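PDB 5ZU2: formate oxidase from Aspergillus oryzae, which oxidises formate with molecular oxygen, using a flavin cofactor held in a fold of the glucose-methanol-choline (GMC) oxidoreductase family. Local coordinates for residues D57-K62 against P83-K88. The protein carries 1 engineered substitution. Residues are numbered along the deposited sequence; the frame is centred on the assembly and turned at random.
Sequences DLRNSK and PNTRGK. With FAD (flavin-adenine dinucleotide), chain D.
With CG of Arg59 set anti to the carbonyl carbon (chi1 -74°) and the chain bent at chi3 (-41°), its methylenes pass Thr85 before the guanidinium swings over to Pro83. Arg59 CG lies 3.3 Å from Thr85 OG1, and the two side chains cross at about a right angle. Farther along, Arg59 NH1 approaches Pro83 CD obliquely at 3.8 Å, without a hydrogen bond. Asn60 meets the same proline ring through its amide: OD1 rests against Pro83 CG and CD, with ND2 also near the ring. Pro83 follows a cis peptide bond and directs its ring at the 57-62 loop. No hydrogen bond joins the two segments directly; Asp64 bridges them, its OD2 bonding to both Thr85 OG1 and Asn60 N while its OD1 takes Arg86 N.

The loop is shaped by a type II beta turn from Leu58 to Ser61, with Asn60 at its third position in a left-handed conformation. Leu58 O receives both Ser61 N at 3.0 Å and Ser61 OG at 2.7 Å. In this GMC oxidoreductase fold, the turn packs through Arg59 and Asn60 on Pro83 and Thr85, and 83-88 from Thr85 onward lines the FAD pocket. Thr85 OG1, bonded to Asp64, also lies against the Arg59 methylenes, whereas CG2 lies 4.0 Å from FAD C7M on the flavin.

Arg86 folds back along its own backbone, NE donating to Thr85 O at 2.9 Å with a bent N-H...O angle of 138°. A further bond from NH2 to Phe509 O helps fix the guanidinium next to the dimethylbenzene end of the flavin, while FAD O3' lies in plane at its edge. Lys88 makes a cation-pi contact with Trp65, itself an FAD-binding residue.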
loop_
_atom_site.group_PDB
_atom_site.type_symbol
_atom_site.label_atom_id
_atom_site.label_comp_id
_atom_site.label_asym_id
_atom_site.label_seq_id
_atom_site.Cartn_x
_atom_site.Cartn_y
_atom_site.Cartn_z
ATOM N N ASP A 57 -9.789 -12.594 3.441
ATOM C CA ASP A 57 -10.717 -13.270 2.546
ATOM C C ASP A 57 -11.108 -12.419 1.343
ATOM O O ASP A 57 -11.848 -12.908 0.493
ATOM C CB ASP A 57 -11.983 -13.700 3.284
ATOM C CG ASP A 57 -11.699 -14.640 4.438
ATOM O OD1 ASP A 57 -10.837 -15.532 4.284
ATOM O OD2 ASP A 57 -12.365 -14.509 5.490
ATOM N N LEU A 58 -10.682 -11.154 1.267
ATOM C CA LEU A 58 -11.051 -10.340 0.117
ATOM C C LEU A 58 -10.164 -10.612 -1.092
ATOM O O LEU A 58 -10.550 -10.226 -2.208
ATOM C CB LEU A 58 -11.006 -8.848 0.477
ATOM C CG LEU A 58 -12.077 -8.334 1.445
ATOM C CD1 LEU A 58 -11.701 -6.961 1.986
ATOM C CD2 LEU A 58 -13.463 -8.283 0.791
ATOM N N ARG A 59 -9.006 -11.276 -0.907
ATOM C CA ARG A 59 -8.254 -11.769 -2.056
ATOM C C ARG A 59 -9.158 -12.656 -2.889
ATOM O O ARG A 59 -9.848 -13.528 -2.354
ATOM C CB ARG A 59 -7.011 -12.571 -1.648
ATOM C CG ARG A 59 -5.828 -11.776 -1.110
ATOM C CD ARG A 59 -4.487 -12.538 -1.385
ATOM N NE ARG A 59 -4.659 -13.955 -1.134
ATOM C CZ ARG A 59 -4.081 -14.934 -1.816
ATOM N NH1 ARG A 59 -3.255 -14.671 -2.831
ATOM N NH2 ARG A 59 -4.352 -16.189 -1.472
ATOM N N ASN A 60 -9.175 -12.404 -4.198
ATOM C CA ASN A 60 -9.972 -13.137 -5.176
ATOM C C ASN A 60 -11.468 -12.977 -4.993
ATOM O O ASN A 60 -12.228 -13.712 -5.621
ATOM C CB ASN A 60 -9.649 -14.630 -5.188
ATOM C CG ASN A 60 -8.442 -14.930 -6.008
ATOM O OD1 ASN A 60 -7.424 -15.361 -5.469
ATOM N ND2 ASN A 60 -8.526 -14.690 -7.323
ATOM N N SER A 61 -11.917 -12.066 -4.146
ATOM C CA SER A 61 -13.340 -11.791 -4.069
ATOM C C SER A 61 -13.756 -10.955 -5.278
ATOM O O SER A 61 -12.947 -10.623 -6.154
ATOM C CB SER A 61 -13.678 -11.088 -2.754
ATOM O OG SER A 61 -13.169 -9.767 -2.745
ATOM N N LYS A 62 -15.045 -10.638 -5.357
ATOM C CA LYS A 62 -15.498 -9.743 -6.413
ATOM C C LYS A 62 -14.918 -8.347 -6.274
ATOM O O LYS A 62 -14.970 -7.576 -7.239
ATOM C CB LYS A 62 -17.027 -9.665 -6.446
ATOM C CG LYS A 62 -17.678 -9.033 -5.245
ATOM C CD LYS A 62 -19.167 -8.738 -5.532
ATOM C CE LYS A 62 -19.347 -7.596 -6.553
ATOM N NZ LYS A 62 -20.710 -6.930 -6.494
ATOM N N PRO A 83 -3.821 -14.112 -7.573
ATOM C CA PRO A 83 -4.020 -12.675 -7.759
ATOM C C PRO A 83 -2.962 -11.790 -7.116
ATOM O O PRO A 83 -2.543 -12.085 -6.000
ATOM C CB PRO A 83 -5.357 -12.431 -7.058
ATOM C CG PRO A 83 -5.310 -13.379 -5.890
ATOM C CD PRO A 83 -4.523 -14.597 -6.369
ATOM N N ASN A 84 -2.572 -10.711 -7.801
ATOM C CA ASN A 84 -1.917 -9.567 -7.169
ATOM C C ASN A 84 -3.019 -8.574 -6.803
ATOM O O ASN A 84 -3.584 -7.912 -7.680
ATOM C CB ASN A 84 -0.886 -8.935 -8.099
ATOM C CG ASN A 84 -0.054 -7.863 -7.407
ATOM O OD1 ASN A 84 -0.026 -7.771 -6.180
ATOM N ND2 ASN A 84 0.652 -7.071 -8.193
ATOM N N THR A 85 -3.342 -8.491 -5.516
ATOM C CA THR A 85 -4.622 -7.940 -5.077
ATOM C C THR A 85 -4.623 -6.414 -5.105
ATOM O O THR A 85 -3.640 -5.777 -4.742
ATOM C CB THR A 85 -4.924 -8.468 -3.682
ATOM O OG1 THR A 85 -5.165 -9.878 -3.776
ATOM C CG2 THR A 85 -6.125 -7.760 -3.017
ATOM N N ARG A 86 -5.723 -5.837 -5.589
ATOM C CA ARG A 86 -5.966 -4.396 -5.652
ATOM C C ARG A 86 -7.464 -4.198 -5.534
ATOM O O ARG A 86 -8.233 -4.952 -6.133
ATOM C CB ARG A 86 -5.505 -3.764 -6.980
ATOM C CG ARG A 86 -4.003 -3.654 -7.223
ATOM C CD ARG A 86 -3.456 -2.565 -6.372
ATOM N NE ARG A 86 -2.666 -3.093 -5.275
ATOM C CZ ARG A 86 -2.111 -2.329 -4.349
ATOM N NH1 ARG A 86 -2.285 -1.013 -4.393
ATOM N NH2 ARG A 86 -1.388 -2.873 -3.383
ATOM N N GLY A 87 -7.873 -3.151 -4.822
ATOM C CA GLY A 87 -9.286 -2.961 -4.542
ATOM C C GLY A 87 -10.049 -2.522 -5.775
ATOM O O GLY A 87 -9.614 -1.626 -6.507
ATOM N N LYS A 88 -11.194 -3.161 -6.012
ATOM C CA LYS A 88 -12.122 -2.823 -7.091
ATOM C C LYS A 88 -13.478 -2.600 -6.422
ATOM O O LYS A 88 -14.270 -3.541 -6.257
ATOM C CB LYS A 88 -12.151 -3.920 -8.134
ATOM C CG LYS A 88 -13.095 -3.672 -9.292
ATOM C CD LYS A 88 -12.933 -4.749 -10.376
ATOM C CE LYS A 88 -13.972 -4.553 -11.480
ATOM N NZ LYS A 88 -13.783 -5.475 -12.631
HETATM P PA FAD D . -6.306 2.473 -5.135
HETATM O O1A FAD D . -6.136 1.080 -5.548
HETATM O O2A FAD D . -6.670 2.659 -3.669
HETATM O O5B FAD D . -7.441 3.232 -6.025
HETATM C C5B FAD D . -7.580 3.004 -7.445
HETATM C C4B FAD D . -9.055 3.066 -7.768
HETATM O O4B FAD D . -9.248 3.224 -9.195
HETATM C C3B FAD D . -9.869 1.838 -7.352
HETATM O O3B FAD D . -11.108 2.198 -6.751
HETATM C C2B FAD D . -10.122 1.128 -8.682
HETATM O O2B FAD D . -11.303 0.319 -8.692
HETATM C C1B FAD D . -10.239 2.321 -9.624
HETATM N N9A FAD D . -9.988 1.981 -11.020
HETATM C C8A FAD D . -8.854 1.390 -11.502
HETATM N N7A FAD D . -8.865 1.186 -12.795
HETATM C C5A FAD D . -10.107 1.646 -13.192
HETATM C C6A FAD D . -10.737 1.701 -14.452
HETATM N N6A FAD D . -10.170 1.256 -15.579
HETATM N N1A FAD D . -11.978 2.243 -14.511
HETATM C C2A FAD D . -12.537 2.682 -13.382
HETATM N N3A FAD D . -12.045 2.674 -12.139
HETATM C C4A FAD D . -10.817 2.137 -12.109
HETATM N N1 FAD D . -0.904 0.007 2.863
HETATM C C2 FAD D . -0.587 0.302 4.158
HETATM O O2 FAD D . -0.122 1.408 4.473
HETATM N N3 FAD D . -0.792 -0.658 5.158
HETATM C C4 FAD D . -1.300 -1.943 4.972
HETATM O O4 FAD D . -1.425 -2.713 5.929
HETATM C C4X FAD D . -1.638 -2.235 3.582
HETATM N N5 FAD D . -2.120 -3.423 3.301
HETATM C C5X FAD D . -2.440 -3.700 1.985
HETATM C C6 FAD D . -2.982 -4.955 1.683
HETATM C C7 FAD D . -3.339 -5.287 0.381
HETATM C C7M FAD D . -3.910 -6.656 0.094
HETATM C C8 FAD D . -3.160 -4.339 -0.644
HETATM C C8M FAD D . -3.537 -4.659 -2.063
HETATM C C9 FAD D . -2.632 -3.081 -0.344
HETATM C C9A FAD D . -2.271 -2.754 0.960
HETATM N N10 FAD D . -1.753 -1.482 1.310
HETATM C C10 FAD D . -1.413 -1.194 2.605
HETATM C "C1'" FAD D . -1.476 -0.471 0.290
HETATM C "C2'" FAD D . -2.518 0.626 0.186
HETATM O "O2'" FAD D . -3.818 0.094 0.427
HETATM C "C3'" FAD D . -2.460 1.189 -1.234
HETATM O "O3'" FAD D . -1.114 1.476 -1.602
HETATM C "C4'" FAD D . -3.312 2.426 -1.497
HETATM O "O4'" FAD D . -4.652 2.154 -1.076
HETATM C "C5'" FAD D . -3.204 2.818 -2.955
HETATM O "O5'" FAD D . -4.080 3.935 -3.205
HETATM P P FAD D . -4.313 4.487 -4.654
HETATM O O1P FAD D . -5.369 5.579 -4.475
HETATM O O2P FAD D . -2.967 4.795 -5.240
HETATM O O3P FAD D . -4.972 3.275 -5.432
#